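PDB 2W9X: acetylxylan esterase / glucomannan deacetylase, which removes acetyl groups from plant cell wall polysaccharides, deacetylating glucomannan with a large preference over xylan. Local coordinates for residues Gly149-Val154 and His334-Ala339; Ser294-Gly299 and Leu328-Cys333. All coordinates share one frame; numbering follows the deposited sequence.

Overall arrangement
Both contacts lie on the same side of the chain's centre, in the SGNH-hydrolase part of the esterase, just beyond the C-terminal ends of strands of its parallel sheet; their centres are about 9 Å apart. Contact 1, the more buried, about 11 Å from the chain centre, brings helix 151-154, which carries the inferred nucleophile Ser-151, against the loop holding His-336 by apolar and ring contacts. Contact 2, about 19 Å out, spans the loops after strands 288-294 and 320-325; they touch directly through the end of Tyr-330, and their polar links run through a water and a glycerol. The loop between strand 320-325 and helix 339-354 supplies a segment to each, and Ser-338 OG, 2.7 Å from Asp-329 OD1, probably hydrogen-bonds across.

Contact 1: residues Gly149-Val154 and His334-Ala339; sequences GDSFTV and HWHPSA
The Phe-152 ring has Pro-337 CG over one face, an off-centre CH-pi contact 4.2 Å from the ring centroid, while His-336 CD2 meets its edge, close to the ring plane. Pro-337 CD reaches the same ring obliquely, 3.3 Å from Phe-152 CD1. The planes of the Phe-152 and His-336 rings stand at 75°, Phe-152 CE1 lies 3.6 Å from His-336 CD2, and Tyr-156 stacks on the imidazole. Phe-152 CG lies beside its own backbone N (chi1 -64°), which swings the phenyl ring from the helix toward the proline. Next to it, Ser-151 CB lies 3.5 Å from His-336 NE2. This pairing is consistent with the serine-histidine pair of the SGNH (GDSL-type) hydrolases: Ser-151 is the inferred nucleophile, His-336 the residue inferred to raise its nucleophilicity. In one of two conformers of the serine, Ser-151 OG is 3.9 Å from His-336 NE2 and bonds weakly, and tentatively, to the N of Gly-199, which together with Asn-247 probably stabilises the transition state. On the far side of the imidazole, His-336 ND1 donates to His-334 O at 3.1 Å, from well above the carbonyl plane, and weakly to Cys-333 O, which restrains ring rotation. Asp-150 N-caps the helix, its OD1 accepting from Phe-152 N 40° out of the carboxylate plane.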
loop_
_atom_site.group_PDB
_atom_site.type_symbol
_atom_site.label_atom_id
_atom_site.label_comp_id
_atom_site.label_asym_id
_atom_site.label_seq_id
_atom_site.Cartn_x
_atom_site.Cartn_y
_atom_site.Cartn_z
ATOM N N GLY B 149 -6.619 -14.521 -9.260
ATOM C CA GLY B 149 -5.820 -14.129 -10.416
ATOM C C GLY B 149 -5.987 -14.916 -11.689
ATOM O O GLY B 149 -7.023 -15.531 -11.923
ATOM N N ASP B 150 -4.938 -14.864 -12.505
ATOM C CA ASP B 150 -4.916 -15.377 -13.861
ATOM C C ASP B 150 -3.817 -16.428 -13.982
ATOM O O ASP B 150 -3.498 -17.065 -12.991
ATOM C CB ASP B 150 -4.725 -14.226 -14.880
ATOM C CG ASP B 150 -3.475 -13.369 -14.613
ATOM O OD1 ASP B 150 -2.524 -13.818 -13.904
ATOM O OD2 ASP B 150 -3.463 -12.206 -15.124
ATOM N N SER B 151 -3.248 -16.601 -15.179
ATOM C CA SER B 151 -2.186 -17.596 -15.443
ATOM C C SER B 151 -0.989 -17.477 -14.508
ATOM O O SER B 151 -0.414 -18.482 -14.085
ATOM C CB SER B 151 -1.667 -17.480 -16.878
ATOM O OG SER B 151 -2.724 -17.502 -17.811
ATOM N N PHE B 152 -0.591 -16.238 -14.219
ATOM C CA PHE B 152 0.539 -16.010 -13.298
ATOM C C PHE B 152 0.236 -16.607 -11.929
ATOM O O PHE B 152 1.078 -17.268 -11.332
ATOM C CB PHE B 152 0.830 -14.513 -13.136
ATOM C CG PHE B 152 1.281 -13.820 -14.389
ATOM C CD1 PHE B 152 1.665 -14.529 -15.525
ATOM C CD2 PHE B 152 1.361 -12.424 -14.418
ATOM C CE1 PHE B 152 2.104 -13.854 -16.686
ATOM C CE2 PHE B 152 1.804 -11.745 -15.574
ATOM C CZ PHE B 152 2.184 -12.463 -16.694
ATOM N N THR B 153 -0.989 -16.409 -11.440
ATOM C CA THR B 153 -1.379 -16.954 -10.128
ATOM C C THR B 153 -1.531 -18.489 -10.131
ATOM O O THR B 153 -1.140 -19.163 -9.156
ATOM C CB THR B 153 -2.668 -16.248 -9.595
ATOM O OG1 THR B 153 -2.409 -14.847 -9.431
ATOM C CG2 THR B 153 -3.100 -16.828 -8.274
ATOM N N VAL B 154 -2.088 -19.029 -11.216
ATOM C CA VAL B 154 -2.185 -20.487 -11.437
ATOM C C VAL B 154 -0.805 -21.184 -11.418
ATOM O O VAL B 154 -0.675 -22.307 -10.929
ATOM C CB VAL B 154 -2.853 -20.808 -12.803
ATOM C CG1 VAL B 154 -2.748 -22.300 -13.144
ATOM C CG2 VAL B 154 -4.336 -20.334 -12.860
ATOM N N HIS B 334 5.403 -20.134 -22.951
ATOM C CA HIS B 334 4.869 -18.934 -23.598
ATOM C C HIS B 334 5.204 -17.663 -22.833
ATOM O O HIS B 334 4.337 -16.808 -22.635
ATOM C CB HIS B 334 3.352 -19.071 -23.821
ATOM C CG HIS B 334 2.961 -20.378 -24.444
ATOM N ND1 HIS B 334 1.828 -21.069 -24.075
ATOM C CD2 HIS B 334 3.564 -21.127 -25.400
ATOM C CE1 HIS B 334 1.745 -22.189 -24.775
ATOM N NE2 HIS B 334 2.790 -22.252 -25.584
ATOM N N TRP B 335 6.466 -17.547 -22.404
ATOM C CA TRP B 335 6.945 -16.352 -21.691
ATOM C C TRP B 335 6.129 -16.063 -20.398
ATOM O O TRP B 335 5.808 -14.912 -20.099
ATOM C CB TRP B 335 7.027 -15.121 -22.632
ATOM C CG TRP B 335 8.069 -15.328 -23.747
ATOM C CD1 TRP B 335 7.885 -16.003 -24.921
ATOM C CD2 TRP B 335 9.441 -14.911 -23.734
ATOM N NE1 TRP B 335 9.059 -16.032 -25.645
ATOM C CE2 TRP B 335 10.027 -15.357 -24.944
ATOM C CE3 TRP B 335 10.231 -14.195 -22.819
ATOM C CZ2 TRP B 335 11.383 -15.131 -25.258
ATOM C CZ3 TRP B 335 11.563 -13.955 -23.129
ATOM C CH2 TRP B 335 12.135 -14.435 -24.338
ATOM N N HIS B 336 5.824 -17.118 -19.632
ATOM C CA HIS B 336 5.213 -16.957 -18.307
ATOM C C HIS B 336 6.239 -17.094 -17.163
ATOM O O HIS B 336 7.319 -17.623 -17.362
ATOM C CB HIS B 336 4.031 -17.922 -18.109
ATOM C CG HIS B 336 2.778 -17.488 -18.796
ATOM N ND1 HIS B 336 2.644 -17.490 -20.170
ATOM C CD2 HIS B 336 1.594 -17.062 -18.301
ATOM C CE1 HIS B 336 1.431 -17.067 -20.485
ATOM N NE2 HIS B 336 0.772 -16.815 -19.370
ATOM N N PRO B 337 5.904 -16.583 -15.961
ATOM C CA PRO B 337 6.822 -16.734 -14.845
ATOM C C PRO B 337 7.324 -18.184 -14.698
ATOM O O PRO B 337 6.542 -19.138 -14.775
ATOM C CB PRO B 337 5.963 -16.346 -13.629
ATOM C CG PRO B 337 5.003 -15.316 -14.184
ATOM C CD PRO B 337 4.687 -15.837 -15.578
ATOM N N SER B 338 8.622 -18.322 -14.478
ATOM C CA SER B 338 9.214 -19.600 -14.159
ATOM C C SER B 338 9.021 -19.909 -12.673
ATOM O O SER B 338 8.587 -19.043 -11.904
ATOM C CB SER B 338 10.702 -19.579 -14.502
ATOM O OG SER B 338 11.350 -18.572 -13.743
ATOM N N ALA B 339 9.369 -21.135 -12.284
ATOM C CA ALA B 339 9.353 -21.556 -10.877
ATOM C C ALA B 339 10.269 -20.653 -10.050
ATOM O O ALA B 339 9.920 -20.259 -8.935
ATOM C CB ALA B 339 9.753 -23.024 -10.738
#

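Contact 2: residues Ser294-Gly299 and Leu328-Cys333; sequences SDQSNG and LDYSGC. With GOL (glycerol), chain I.
The two loops approach only loosely, their nearest CA atoms, those of Ser-294 and Leu-328, being 9.3 Å apart, and the Tyr-330 side chain spans the gap. With chi1 at -62° the ring is carried toward 294-299, bringing Tyr-330 OH 3.9 Å from Ser-294 CB and 4.1 Å from Gln-296 CG. Leu-328 CB lies over one face of the phenol ring, offset toward the rim. A water in the ring plane, 2.6 Å from Tyr-330 OH, donates to Asp-295 OD1. That same oxygen accepts a nearly straight bond (175°) from Gln-296 NE2 at 3.0 Å; it lies in the amide plane, while NE2 approaches from above the carboxylate plane. A bend at chi2 folds the glutamine back onto its neighbour. Glycerol, probably from the crystallisation liquor, makes a second bridge: its O3 donates to Asp-295 OD2, which also salt-bridges Lys-326, and its O1 donates to Leu-328 O at 3.0 Å. Ser-294 OG, accepting from Gln-296 N, shapes an ST turn, and Asp-329 OD1, accepting from Ser-331 N, an Asx turn. Both turns lie beyond the C-terminal ends of neighbouring parallel strands, 288-294 and 320-325, the edge where SGNH hydrolases hold their active site.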
loop_
_atom_site.group_PDB
_atom_site.type_symbol
_atom_site.label_atom_id
_atom_site.label_comp_id
_atom_site.label_asym_id
_atom_site.label_seq_id
_atom_site.Cartn_x
_atom_site.Cartn_y
_atom_site.Cartn_z
ATOM N N SER B 294 2.462 -6.561 -12.911
ATOM C CA SER B 294 3.784 -6.462 -13.540
ATOM C C SER B 294 4.081 -5.019 -13.917
ATOM O O SER B 294 3.170 -4.144 -13.907
ATOM C CB SER B 294 3.802 -7.284 -14.827
ATOM O OG SER B 294 3.028 -6.594 -15.807
ATOM N N ASP B 295 5.348 -4.792 -14.277
ATOM C CA ASP B 295 5.806 -3.534 -14.833
ATOM C C ASP B 295 5.756 -3.592 -16.371
ATOM O O ASP B 295 6.483 -2.881 -17.044
ATOM C CB ASP B 295 7.238 -3.234 -14.351
ATOM C CG ASP B 295 8.280 -4.308 -14.802
ATOM O OD1 ASP B 295 7.917 -5.359 -15.359
ATOM O OD2 ASP B 295 9.478 -4.095 -14.554
ATOM N N GLN B 296 4.907 -4.452 -16.927
ATOM C CA GLN B 296 4.916 -4.605 -18.378
ATOM C C GLN B 296 3.789 -3.827 -19.074
ATOM O O GLN B 296 3.080 -3.026 -18.444
ATOM C CB GLN B 296 4.932 -6.098 -18.743
ATOM C CG GLN B 296 6.196 -6.812 -18.201
ATOM C CD GLN B 296 7.457 -6.419 -18.948
ATOM O OE1 GLN B 296 7.547 -6.630 -20.151
ATOM N NE2 GLN B 296 8.438 -5.826 -18.236
ATOM N N SER B 297 3.650 -4.047 -20.378
ATOM C CA SER B 297 2.686 -3.304 -21.219
ATOM C C SER B 297 2.870 -1.787 -21.095
ATOM O O SER B 297 1.880 -1.050 -21.013
ATOM C CB SER B 297 1.229 -3.724 -20.930
ATOM O OG SER B 297 0.980 -5.074 -21.333
ATOM N N ASN B 298 4.137 -1.355 -21.089
ATOM C CA ASN B 298 4.566 0.061 -20.995
ATOM C C ASN B 298 4.039 0.795 -19.759
ATOM O O ASN B 298 3.934 2.038 -19.752
ATOM C CB ASN B 298 4.207 0.862 -22.262
ATOM C CG ASN B 298 4.972 0.415 -23.505
ATOM O OD1 ASN B 298 5.758 -0.537 -23.470
ATOM N ND2 ASN B 298 4.745 1.127 -24.625
ATOM N N GLY B 299 3.722 0.023 -18.718
ATOM C CA GLY B 299 3.212 0.569 -17.464
ATOM C C GLY B 299 1.705 0.791 -17.463
ATOM O O GLY B 299 1.161 1.330 -16.488
ATOM N N LEU B 328 11.587 -10.402 -13.662
ATOM C CA LEU B 328 11.364 -11.827 -13.857
ATOM C C LEU B 328 12.051 -12.287 -15.127
ATOM O O LEU B 328 12.281 -11.471 -16.020
ATOM C CB LEU B 328 9.873 -12.081 -13.980
ATOM C CG LEU B 328 9.039 -12.182 -12.692
ATOM C CD1 LEU B 328 9.237 -11.045 -11.782
ATOM C CD2 LEU B 328 7.555 -12.279 -13.065
ATOM N N ASP B 329 12.367 -13.579 -15.231
ATOM C CA ASP B 329 12.922 -14.112 -16.486
ATOM C C ASP B 329 11.873 -14.649 -17.462
ATOM O O ASP B 329 12.186 -14.862 -18.632
ATOM C CB ASP B 329 14.045 -15.136 -16.261
ATOM C CG ASP B 329 13.598 -16.381 -15.479
ATOM O OD1 ASP B 329 12.439 -16.845 -15.555
ATOM O OD2 ASP B 329 14.469 -16.939 -14.801
ATOM N N TYR B 330 10.646 -14.862 -16.983
ATOM C CA TYR B 330 9.566 -15.383 -17.828
ATOM C C TYR B 330 9.994 -16.574 -18.726
ATOM O O TYR B 330 9.606 -16.641 -19.900
ATOM C CB TYR B 330 8.941 -14.270 -18.684
ATOM C CG TYR B 330 8.296 -13.149 -17.890
ATOM C CD1 TYR B 330 7.009 -13.297 -17.350
ATOM C CD2 TYR B 330 8.962 -11.932 -17.692
ATOM C CE1 TYR B 330 6.384 -12.257 -16.625
ATOM C CE2 TYR B 330 8.343 -10.885 -16.961
ATOM C CZ TYR B 330 7.062 -11.068 -16.429
ATOM O OH TYR B 330 6.435 -10.052 -15.709
ATOM N N SER B 331 10.736 -17.531 -18.161
ATOM C CA SER B 331 11.235 -18.677 -18.941
ATOM C C SER B 331 10.297 -19.897 -18.983
ATOM O O SER B 331 10.647 -20.905 -19.580
ATOM C CB SER B 331 12.646 -19.088 -18.472
ATOM O OG SER B 331 12.558 -19.732 -17.215
ATOM N N GLY B 332 9.112 -19.791 -18.373
ATOM C CA GLY B 332 8.101 -20.851 -18.447
ATOM C C GLY B 332 7.336 -20.807 -19.754
ATOM O O GLY B 332 7.604 -19.945 -20.589
ATOM N N CYS B 333 6.372 -21.715 -19.933
ATOM C CA CYS B 333 5.665 -21.806 -21.223
ATOM C C CYS B 333 5.150 -20.446 -21.679
ATOM O O CYS B 333 4.520 -19.727 -20.910
ATOM C CB CYS B 333 4.477 -22.763 -21.162
ATOM S SG CYS B 333 4.887 -24.487 -20.948
HETATM C C1 GOL I . 11.214 -8.659 -17.284
HETATM O O1 GOL I . 11.003 -8.809 -15.907
HETATM C C2 GOL I . 12.152 -7.479 -17.486
HETATM O O2 GOL I . 12.351 -7.420 -18.896
HETATM C C3 GOL I . 11.567 -6.172 -16.887
HETATM O O3 GOL I . 11.464 -6.106 -15.451
HETATM O O HOH W 1 7.923 -8.094 -14.925
#